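Local coordinates for protein putative glutathione S-transferase (Sinorhizobium meliloti, PDB 4MDC) that probably transfers glutathione to electrophilic substrates as a homodimeric glutathione S-transferase, at residues Glu122-Leu125 with Gln126-Ala130; Thr162-Ser165 with Asn166-Gln169; Met171-Leu174 with Ser175-Gly179. All blocks are in the same frame, centred on the assembly; numbering follows the deposited sequence.

Contact 1: Glu122-Leu125 with Gln126-Ala130; sequences EWFL and QKMEA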
ATOM      1  N   GLU B 122      -4.414  -5.421   3.101  1.00 14.79           N
ATOM      2  CA  GLU B 122      -4.473  -4.231   2.254  1.00 15.52           C
ATOM      3  C   GLU B 122      -5.871  -3.627   2.212  1.00 14.99           C
ATOM      4  O   GLU B 122      -6.006  -2.382   2.212  1.00 15.93           O
ATOM      5  CB  GLU B 122      -3.964  -4.557   0.838  1.00 16.51           C
ATOM      6  CG  GLU B 122      -2.437  -4.781   0.859  1.00 17.44           C
ATOM      7  CD  GLU B 122      -1.809  -5.099  -0.534  1.00 19.87           C
ATOM      8  OE1 GLU B 122      -2.548  -5.050  -1.561  1.00 20.61           O
ATOM      9  OE2 GLU B 122      -0.544  -5.214  -0.568  1.00 21.66           O
ATOM     10  N   TRP B 123      -6.898  -4.467   2.250  1.00 14.35           N
ATOM     11  CA  TRP B 123      -8.272  -3.987   2.243  1.00 14.10           C
ATOM     12  C   TRP B 123      -8.469  -3.047   3.445  1.00 13.62           C
ATOM     13  O   TRP B 123      -8.931  -1.912   3.306  1.00 13.97           O
ATOM     14  CB  TRP B 123      -9.287  -5.143   2.291  1.00 14.19           C
ATOM     15  CG  TRP B 123     -10.698  -4.638   2.209  1.00 14.94           C
ATOM     16  CD1 TRP B 123     -11.441  -4.136   3.261  1.00 14.76           C
ATOM     17  CD2 TRP B 123     -11.514  -4.446   1.043  1.00 15.59           C
ATOM     18  NE1 TRP B 123     -12.641  -3.718   2.819  1.00 15.04           N
ATOM     19  CE2 TRP B 123     -12.752  -3.945   1.474  1.00 16.19           C
ATOM     20  CE3 TRP B 123     -11.364  -4.786  -0.320  1.00 16.82           C
ATOM     21  CZ2 TRP B 123     -13.808  -3.618   0.598  1.00 16.94           C
ATOM     22  CZ3 TRP B 123     -12.434  -4.482  -1.181  1.00 17.37           C
ATOM     23  CH2 TRP B 123     -13.630  -3.903  -0.725  1.00 18.03           C
ATOM     24  N   PHE B 124      -8.154  -3.563   4.597  1.00 14.01           N
ATOM     25  CA  PHE B 124      -8.422  -2.799   5.848  1.00 14.22           C
ATOM     26  C   PHE B 124      -7.425  -1.673   6.080  1.00 15.77           C
ATOM     27  O   PHE B 124      -7.824  -0.585   6.576  1.00 15.69           O
ATOM     28  CB  PHE B 124      -8.608  -3.752   7.011  1.00 14.77           C
ATOM     29  CG  PHE B 124      -9.858  -4.531   6.920  1.00 15.28           C
ATOM     30  CD1 PHE B 124     -11.093  -3.949   7.251  1.00 14.72           C
ATOM     31  CD2 PHE B 124      -9.846  -5.797   6.365  1.00 14.84           C
ATOM     32  CE1 PHE B 124     -12.268  -4.649   7.028  1.00 15.69           C
ATOM     33  CE2 PHE B 124     -11.001  -6.508   6.217  1.00 15.94           C
ATOM     34  CZ  PHE B 124     -12.212  -5.960   6.545  1.00 15.84           C
ATOM     35  N   LEU B 125      -6.162  -1.852   5.728  1.00 14.97           N
ATOM     36  CA  LEU B 125      -5.160  -0.824   6.017  1.00 16.15           C
ATOM     37  C   LEU B 125      -4.847   0.161   4.897  1.00 17.90           C
ATOM     38  O   LEU B 125      -4.250   1.237   5.157  1.00 20.02           O
ATOM     39  CB  LEU B 125      -3.852  -1.476   6.472  1.00 15.88           C
ATOM     40  CG  LEU B 125      -4.015  -2.295   7.763  1.00 16.53           C
ATOM     41  CD1 LEU B 125      -2.694  -2.885   8.126  1.00 17.18           C
ATOM     42  CD2 LEU B 125      -4.617  -1.540   8.963  1.00 17.44           C
ATOM     43  N   GLN B 126      -5.344  -0.126   3.696  1.00 16.07           N
ATOM     44  CA  GLN B 126      -5.239   0.804   2.613  1.00 16.85           C
ATOM     45  C   GLN B 126      -6.599   1.268   2.103  1.00 17.28           C
ATOM     46  O   GLN B 126      -6.808   2.473   1.995  1.00 17.16           O
ATOM     47  CB  GLN B 126      -4.427   0.187   1.437  1.00 17.71           C
ATOM     48  CG  GLN B 126      -3.046  -0.192   1.884  1.00 20.52           C
ATOM     49  CD  GLN B 126      -2.214  -0.834   0.744  1.00 26.73           C
ATOM     50  OE1 GLN B 126      -2.609  -0.882  -0.430  1.00 29.49           O
ATOM     51  NE2 GLN B 126      -1.054  -1.314   1.121  1.00 28.92           N
ATOM     52  N   LYS B 127      -7.458   0.343   1.647  1.00 18.08           N
ATOM     53  CA  LYS B 127      -8.747   0.769   1.092  1.00 18.28           C
ATOM     54  C   LYS B 127      -9.639   1.446   2.149  1.00 17.97           C
ATOM     55  O   LYS B 127     -10.064   2.584   1.971  1.00 18.60           O
ATOM     56  CB  LYS B 127      -9.479  -0.360   0.413  1.00 18.30           C
ATOM     57  CG  LYS B 127     -10.739   0.133  -0.302  1.00 19.28           C
ATOM     58  CD  LYS B 127     -11.414  -0.931  -1.127  1.00 20.41           C
ATOM     59  CE  LYS B 127     -12.788  -0.578  -1.586  1.00 22.09           C
ATOM     60  NZ  LYS B 127     -12.921   0.755  -2.201  1.00 23.06           N
HETATM   61  N   MSE B 128      -9.967   0.739   3.229  1.00 17.51           N
HETATM   62  CA  MSE B 128     -10.796   1.310   4.295  1.00 18.01           C
HETATM   63  C   MSE B 128     -10.114   2.536   4.881  1.00 17.82           C
HETATM   64  O   MSE B 128     -10.774   3.505   5.311  1.00 17.69           O
HETATM   65  CB  MSE B 128     -11.114   0.320   5.411  1.00 18.08           C
HETATM   66  CG  MSE B 128     -12.265   0.841   6.305  1.00 19.45           C
HETATM   67 SE   MSE B 128     -12.631  -0.475   7.727  1.00 20.83          SE
HETATM   68  CE  MSE B 128     -14.107   0.547   8.539  1.00 21.97           C
ATOM     69  N   GLU B 129      -8.796   2.513   4.917  1.00 17.49           N
ATOM     70  CA  GLU B 129      -8.058   3.661   5.491  1.00 18.10           C
ATOM     71  C   GLU B 129      -8.277   4.954   4.665  1.00 17.82           C
ATOM     72  O   GLU B 129      -8.560   6.017   5.190  1.00 16.95           O
ATOM     73  CB  GLU B 129      -6.595   3.262   5.551  1.00 18.48           C
ATOM     74  CG  GLU B 129      -5.662   4.311   6.070  1.00 20.58           C
ATOM     75  CD  GLU B 129      -5.688   4.430   7.608  1.00 22.62           C
ATOM     76  OE1 GLU B 129      -6.416   3.650   8.289  1.00 25.24           O
ATOM     77  OE2 GLU B 129      -4.935   5.298   8.141  1.00 26.73           O
ATOM     78  N   ALA B 130      -8.247   4.799   3.347  1.00 16.67           N
ATOM     79  CA  ALA B 130      -8.490   5.933   2.442  1.00 17.44           C
ATOM     80  C   ALA B 130      -9.939   6.344   2.379  1.00 18.40           C
ATOM     81  O   ALA B 130     -10.249   7.566   2.370  1.00 19.75           O
ATOM     82  CB  ALA B 130      -8.004   5.622   1.025  1.00 17.07           C
TER
HETATM   83  O   HOH W   1       0.792  -3.427   0.786  1.00 37.18           O
HETATM   84  O   HOH W   2      -1.941  -2.734  -3.008  1.00 39.07           O
HETATM   85  O   HOH W   3      -8.419   1.719   8.156  1.00 20.61           O
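The carbonyl oxygen of Glu122 is gripped by two backbone amides: Gln126 N lies 2.8 Å from Glu122 O, tilted from the carbonyl plane, and Lys127 N, in that plane, reaches the same oxygen from 3.1 Å. The second bond spans five residues, and Met128 N repeats the wider step with a nearly straight 2.8 Å bond to Trp123 O. The side chains still pair four residues apart. Trp123 and Lys127, chi1 -177° and -173°, both swing away from their own amide nitrogens and run side by side; Lys127 CD sits over one face of the six-membered ring in a CH-pi contact, 3.7 Å from its centroid. Lysine suits the place because its methylenes pack on the indole while NZ goes on to a salt bridge with Asp131. At the edge of the Phe124 ring comes the selenium of Met128, SE 3.8 Å from CD1, a Met-aromatic contact. Glu122 and Gln126 lie side by side near the second subunit, where one water donates to Glu122 OE2 and takes a weak bond from Gln126 NE2. Five-residue bonds of this kind mark a pi-type turn, here within the long helix 111-145 of the all-helical C-terminal domain of the glutathione S-transferase fold.

Contact 2: Thr162-Ser165 with Asn166-Gln169; sequences TSRS and NIRQ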
ATOM      1  N   THR B 162     -18.767  12.318   4.014  1.00 26.79           N
ATOM      2  CA  THR B 162     -18.285  11.403   2.992  1.00 28.58           C
ATOM      3  C   THR B 162     -17.687  10.173   3.678  1.00 26.88           C
ATOM      4  O   THR B 162     -18.022   9.042   3.316  1.00 26.95           O
ATOM      5  CB  THR B 162     -17.263  12.083   2.064  1.00 29.99           C
ATOM      6  OG1 THR B 162     -17.887  13.184   1.428  1.00 32.95           O
ATOM      7  CG2 THR B 162     -16.801  11.137   0.937  1.00 32.27           C
ATOM      8  N   SER B 163     -16.791  10.399   4.639  1.00 24.14           N
ATOM      9  CA  SER B 163     -16.121   9.290   5.305  1.00 24.03           C
ATOM     10  C   SER B 163     -17.097   8.374   6.017  1.00 23.67           C
ATOM     11  O   SER B 163     -17.032   7.169   5.907  1.00 22.94           O
ATOM     12  CB  SER B 163     -15.145   9.800   6.336  1.00 24.59           C
ATOM     13  OG  SER B 163     -14.256  10.678   5.752  1.00 29.36           O
ATOM     14  N   ARG B 164     -18.028   8.970   6.752  1.00 24.30           N
ATOM     15  CA  ARG B 164     -19.088   8.206   7.409  1.00 24.83           C
ATOM     16  C   ARG B 164     -19.947   7.410   6.441  1.00 25.62           C
ATOM     17  O   ARG B 164     -20.347   6.288   6.763  1.00 25.19           O
ATOM     18  CB  ARG B 164     -19.975   9.106   8.272  1.00 25.33           C
ATOM     19  CG  ARG B 164     -19.243   9.534   9.532  1.00 23.92           C
ATOM     20  CD  ARG B 164     -19.921  10.645  10.299  1.00 26.48           C
ATOM     21  NE  ARG B 164     -19.203  10.828  11.553  1.00 25.55           N
ATOM     22  CZ  ARG B 164     -19.273  11.904  12.310  1.00 26.73           C
ATOM     23  NH1 ARG B 164     -20.021  12.945  11.937  1.00 27.69           N
ATOM     24  NH2 ARG B 164     -18.599  11.913  13.439  1.00 26.17           N
ATOM     25  N   SER B 165     -20.311   8.002   5.310  1.00 26.25           N
ATOM     26  CA  SER B 165     -21.152   7.298   4.342  1.00 28.76           C
ATOM     27  C   SER B 165     -20.438   6.054   3.782  1.00 27.07           C
ATOM     28  O   SER B 165     -21.101   5.165   3.233  1.00 28.31           O
ATOM     29  CB  SER B 165     -21.558   8.208   3.170  1.00 30.56           C
ATOM     30  OG  SER B 165     -20.469   8.377   2.255  1.00 31.52           O
ATOM     31  N   ASN B 166     -19.108   5.991   3.893  1.00 24.32           N
ATOM     32  CA  ASN B 166     -18.355   4.838   3.355  1.00 21.25           C
ATOM     33  C   ASN B 166     -18.197   3.675   4.349  1.00 19.88           C
ATOM     34  O   ASN B 166     -17.704   2.595   3.990  1.00 19.64           O
ATOM     35  CB  ASN B 166     -16.976   5.289   2.891  1.00 21.99           C
ATOM     36  CG  ASN B 166     -17.025   6.105   1.601  1.00 23.76           C
ATOM     37  OD1 ASN B 166     -17.914   5.943   0.803  1.00 25.59           O
ATOM     38  ND2 ASN B 166     -16.084   7.018   1.433  1.00 25.38           N
ATOM     39  N   ILE B 167     -18.577   3.908   5.607  1.00 19.94           N
ATOM     40  CA  ILE B 167     -18.397   2.933   6.654  1.00 19.54           C
ATOM     41  C   ILE B 167     -19.218   1.694   6.403  1.00 18.12           C
ATOM     42  O   ILE B 167     -18.709   0.581   6.562  1.00 17.55           O
ATOM     43  CB  ILE B 167     -18.723   3.505   8.024  1.00 20.92           C
ATOM     44  CG1 ILE B 167     -17.653   4.477   8.433  1.00 22.65           C
ATOM     45  CG2 ILE B 167     -18.822   2.413   9.099  1.00 21.55           C
ATOM     46  CD1 ILE B 167     -18.024   5.297   9.639  1.00 22.84           C
ATOM     47  N   ARG B 168     -20.464   1.854   6.004  1.00 18.80           N
ATOM     48  CA  ARG B 168     -21.331   0.707   5.940  1.00 19.53           C
ATOM     49  C   ARG B 168     -20.834  -0.375   4.952  1.00 20.39           C
ATOM     50  O   ARG B 168     -20.882  -1.559   5.252  1.00 17.14           O
ATOM     51  CB  ARG B 168     -22.741   1.097   5.610  1.00 22.02           C
ATOM     52  CG  ARG B 168     -23.664  -0.110   5.762  1.00 24.10           C
ATOM     53  CD  ARG B 168     -25.097   0.297   5.588  1.00 27.40           C
ATOM     54  NE  ARG B 168     -26.041  -0.616   6.236  1.00 27.89           N
ATOM     55  CZ  ARG B 168     -27.023  -1.255   5.605  1.00 31.63           C
ATOM     56  NH1 ARG B 168     -27.163  -1.131   4.284  1.00 33.77           N
ATOM     57  NH2 ARG B 168     -27.876  -2.038   6.291  1.00 29.96           N
ATOM     58  N   GLN B 169     -20.353   0.066   3.811  1.00 21.17           N
ATOM     59  CA  GLN B 169     -19.847  -0.894   2.831  1.00 23.59           C
ATOM     60  C   GLN B 169     -18.737  -1.786   3.414  1.00 20.22           C
ATOM     61  O   GLN B 169     -18.722  -2.987   3.193  1.00 19.60           O
ATOM     62  CB  GLN B 169     -19.320  -0.120   1.615  1.00 29.27           C
ATOM     63  CG  GLN B 169     -18.517  -0.972   0.649  1.00 36.31           C
ATOM     64  CD  GLN B 169     -17.531  -0.212  -0.287  1.00 41.57           C
ATOM     65  OE1 GLN B 169     -17.470   1.023  -0.331  1.00 42.81           O
ATOM     66  NE2 GLN B 169     -16.756  -0.992  -1.044  1.00 45.52           N
TER
HETATM   67  O   HOH W   4     -22.040   4.308   6.465  1.00 27.13           O
HETATM   68  O   HOH W   5     -20.954   2.639   2.599  1.00 21.05           O
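Ser165 turns its hydroxyl between its own backbone N and carbonyl carbon (chi1 76°), which folds it back toward the preceding helix, while Asn166 sets CG beside its backbone N, anti to the carbonyl carbon (chi1 -73°), and so brings its amide close to Thr162 O, although ND2 finds its bond on another helix. Ser165 OG donates to Thr162 O at 2.7 Å, OG standing 24° out of the plane of that carbonyl. The same Thr162 oxygen receives a weak bond from Asn166 N, whose better partner is Ser163 O, 3.1 Å from that nitrogen. This second bond spans only three residues, as does the 3.2 Å bond from Ile167 N to Arg164 O; in both, the donor stands well above the carbonyl plane instead of on a lone pair, the tighter geometry of a chain that is changing direction.

Two waters bridge the next pairs. One donates to Arg164 O and accepts from Arg168 N, and another donates to Ser165 O, 2.6 Å away, and accepts from Gln169 N, so two amides of the first turn of helix 167-180 are joined to the preceding residues through solvent. Asparagine suits the junction because a short amide can answer a backbone group nearby: Asn166 ND2 donates to Asp131 O of helix 111-145. Ile167, by contrast, is buried, and its CD1 lies 3.8 Å from Arg164 CA while the side chain also packs on Val132. The arginines reach outward to acidic mates, Arg164 to Glu208 and Arg168 to Asp213.

The chemistry is thus that of a junction between two helices: the Ser165 hydroxyl and two waters serve backbone groups at the break, while Asn166 ties it to helix 111-145.

Contact 3: Met171-Leu174 with Ser175-Gly179; sequences MKYL and SWLAG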
HETATM    1  N   MSE B 171     -18.129  -2.342   6.774  1.00 17.31           N
HETATM    2  CA  MSE B 171     -18.723  -3.184   7.808  1.00 17.10           C
HETATM    3  C   MSE B 171     -19.473  -4.347   7.201  1.00 16.17           C
HETATM    4  O   MSE B 171     -19.454  -5.448   7.742  1.00 15.32           O
HETATM    5  CB  MSE B 171     -19.650  -2.361   8.719  1.00 18.32           C
HETATM    6  CG  MSE B 171     -18.893  -1.288   9.460  1.00 19.02           C
HETATM    7 SE   MSE B 171     -17.361  -1.893  10.549  1.00 21.56          SE
HETATM    8  CE  MSE B 171     -18.460  -3.178  11.655  1.00 22.16           C
ATOM      9  N   LYS B 172     -20.179  -4.125   6.097  1.00 16.64           N
ATOM     10  CA  LYS B 172     -20.916  -5.177   5.438  1.00 17.57           C
ATOM     11  C   LYS B 172     -19.969  -6.223   4.800  1.00 17.24           C
ATOM     12  O   LYS B 172     -20.259  -7.417   4.823  1.00 17.54           O
ATOM     13  CB  LYS B 172     -21.896  -4.635   4.422  1.00 18.43           C
ATOM     14  CG  LYS B 172     -23.102  -3.985   5.106  1.00 18.98           C
ATOM     15  CD  LYS B 172     -24.102  -5.070   5.502  1.00 19.52           C
ATOM     16  CE  LYS B 172     -25.163  -4.549   6.441  1.00 19.42           C
ATOM     17  NZ  LYS B 172     -26.114  -5.613   6.832  1.00 19.34           N
ATOM     18  N   TYR B 173     -18.833  -5.763   4.316  1.00 16.81           N
ATOM     19  CA  TYR B 173     -17.849  -6.690   3.711  1.00 17.12           C
ATOM     20  C   TYR B 173     -17.274  -7.539   4.821  1.00 16.99           C
ATOM     21  O   TYR B 173     -17.145  -8.755   4.726  1.00 15.90           O
ATOM     22  CB  TYR B 173     -16.744  -5.934   2.983  1.00 17.52           C
ATOM     23  CG  TYR B 173     -15.782  -6.865   2.222  1.00 17.89           C
ATOM     24  CD1 TYR B 173     -16.275  -7.846   1.386  1.00 19.56           C
ATOM     25  CD2 TYR B 173     -14.421  -6.759   2.374  1.00 17.35           C
ATOM     26  CE1 TYR B 173     -15.396  -8.677   0.646  1.00 19.98           C
ATOM     27  CE2 TYR B 173     -13.564  -7.567   1.644  1.00 18.97           C
ATOM     28  CZ  TYR B 173     -14.041  -8.515   0.813  1.00 19.31           C
ATOM     29  OH  TYR B 173     -13.123  -9.333   0.156  1.00 20.96           O
ATOM     30  N   LEU B 174     -16.938  -6.878   5.924  1.00 15.09           N
ATOM     31  CA  LEU B 174     -16.455  -7.585   7.105  1.00 16.27           C
ATOM     32  C   LEU B 174     -17.454  -8.620   7.662  1.00 16.49           C
ATOM     33  O   LEU B 174     -17.072  -9.712   8.023  1.00 15.50           O
ATOM     34  CB  LEU B 174     -16.117  -6.574   8.208  1.00 14.48           C
ATOM     35  CG  LEU B 174     -15.646  -7.087   9.536  1.00 15.47           C
ATOM     36  CD1 LEU B 174     -14.354  -7.883   9.410  1.00 15.28           C
ATOM     37  CD2 LEU B 174     -15.421  -5.946  10.482  1.00 15.54           C
ATOM     38  N   SER B 175     -18.717  -8.208   7.799  1.00 16.59           N
ATOM     39  CA  SER B 175     -19.793  -9.151   8.179  1.00 17.41           C
ATOM     40  C   SER B 175     -19.841 -10.339   7.215  1.00 17.98           C
ATOM     41  O   SER B 175     -20.043 -11.478   7.647  1.00 18.57           O
ATOM     42  CB  SER B 175     -21.137  -8.464   8.219  1.00 17.45           C
ATOM     43  OG  SER B 175     -21.193  -7.596   9.369  1.00 16.79           O
ATOM     44  N   TRP B 176     -19.706 -10.055   5.940  1.00 18.57           N
ATOM     45  CA  TRP B 176     -19.767 -11.135   4.949  1.00 19.41           C
ATOM     46  C   TRP B 176     -18.604 -12.118   5.147  1.00 19.25           C
ATOM     47  O   TRP B 176     -18.818 -13.367   5.144  1.00 21.38           O
ATOM     48  CB  TRP B 176     -19.797 -10.627   3.523  1.00 22.86           C
ATOM     49  CG  TRP B 176     -19.813 -11.773   2.543  1.00 26.57           C
ATOM     50  CD1 TRP B 176     -20.885 -12.600   2.239  1.00 30.24           C
ATOM     51  CD2 TRP B 176     -18.708 -12.265   1.759  1.00 30.60           C
ATOM     52  NE1 TRP B 176     -20.484 -13.554   1.330  1.00 33.43           N
ATOM     53  CE2 TRP B 176     -19.161 -13.385   1.042  1.00 31.45           C
ATOM     54  CE3 TRP B 176     -17.389 -11.893   1.633  1.00 32.55           C
ATOM     55  CZ2 TRP B 176     -18.337 -14.107   0.163  1.00 39.18           C
ATOM     56  CZ3 TRP B 176     -16.555 -12.614   0.746  1.00 38.21           C
ATOM     57  CH2 TRP B 176     -17.040 -13.699   0.018  1.00 37.34           C
ATOM     58  N   LEU B 177     -17.405 -11.588   5.291  1.00 18.17           N
ATOM     59  CA  LEU B 177     -16.207 -12.399   5.515  1.00 18.86           C
ATOM     60  C   LEU B 177     -16.354 -13.218   6.789  1.00 19.42           C
ATOM     61  O   LEU B 177     -16.126 -14.419   6.801  1.00 19.70           O
ATOM     62  CB  LEU B 177     -14.950 -11.547   5.574  1.00 18.16           C
ATOM     63  CG  LEU B 177     -14.505 -10.833   4.297  1.00 18.46           C
ATOM     64  CD1 LEU B 177     -13.500  -9.749   4.603  1.00 18.86           C
ATOM     65  CD2 LEU B 177     -13.903 -11.846   3.305  1.00 20.13           C
ATOM     66  N   ALA B 178     -16.758 -12.558   7.859  1.00 18.79           N
ATOM     67  CA  ALA B 178     -16.854 -13.187   9.154  1.00 20.00           C
ATOM     68  C   ALA B 178     -17.917 -14.264   9.208  1.00 21.25           C
ATOM     69  O   ALA B 178     -17.790 -15.243   9.940  1.00 22.87           O
ATOM     70  CB  ALA B 178     -17.159 -12.118  10.216  1.00 18.12           C
ATOM     71  N   GLY B 179     -19.000 -14.072   8.472  1.00 22.25           N
ATOM     72  CA  GLY B 179     -20.107 -15.007   8.457  1.00 23.72           C
ATOM     73  C   GLY B 179     -19.881 -16.169   7.519  1.00 25.53           C
ATOM     74  O   GLY B 179     -20.603 -17.130   7.598  1.00 28.54           O
TER
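Tyr173 and Leu177, one helical turn apart, meet by apolar contact. Leu177 CD1 lies over one face of the phenol ring, offset toward its rim, in a CH-pi contact 4.0 Å from the ring centroid. With chi1 at -174°, Tyr173 carries CG opposite its amide nitrogen, which lays the ring along the next turn, where Trp176 also meets it: Tyr173 CE1 is 3.9 Å from Trp176 CE3. Tyrosine suits its position, since the ring can pack while the hydroxyl at its tip bonds to Arg119 NH1. Putting an alanine at Tyr173 would probably open a gap beside Leu177 CD1 and Trp176 and leave Arg119 without that hydroxyl.

The hydrogen bonds are those of a regular alpha-helix. Ser175 N binds Met171 O, Trp176 N binds Lys172 O, Leu177 N meets Tyr173 O at 2.9 Å with an N-H...O angle of 167°, and Ala178 N meets Leu174 O at the same length.

The Tyr173 ring meets Trp123 and touches Pro68 of the second subunit, so that Tyr173 itself reaches the dimer interface. Leucine and methionine fill the inward side of helix 167-180. Met171 packs on Ile200 and Ala217, Leu177 rests on Leu120, and Leu174 reaches Phe124 of helix 111-145, Ile200 of helix 191-205 and Trp220 of helix 215-225.

How the contacts relate
Contact 1 lies nearest the centre of the chain, its own centre about 10 Å away and with no exposed residue among those that touch, whereas the centres of contacts 2 and 3 are each about 18 Å out. Contacts 2 and 3 share helix 167-180, contact 2 joining its beginning to the end of helix 157-165; residues of both pack on helix 111-145, which carries contact 1. Trp123 CE2 comes within 3.4 Å of Tyr173 CD2, joining contacts 1 and 3, and Lys127 packs on Gln169 of contact 2. Contact 1 mixes ring packing with a polar, watered side; contact 3 is mainly apolar and aromatic apart from regular backbone bonds; contact 2, with many exposed residues, relies on hydroxyl, amide and water.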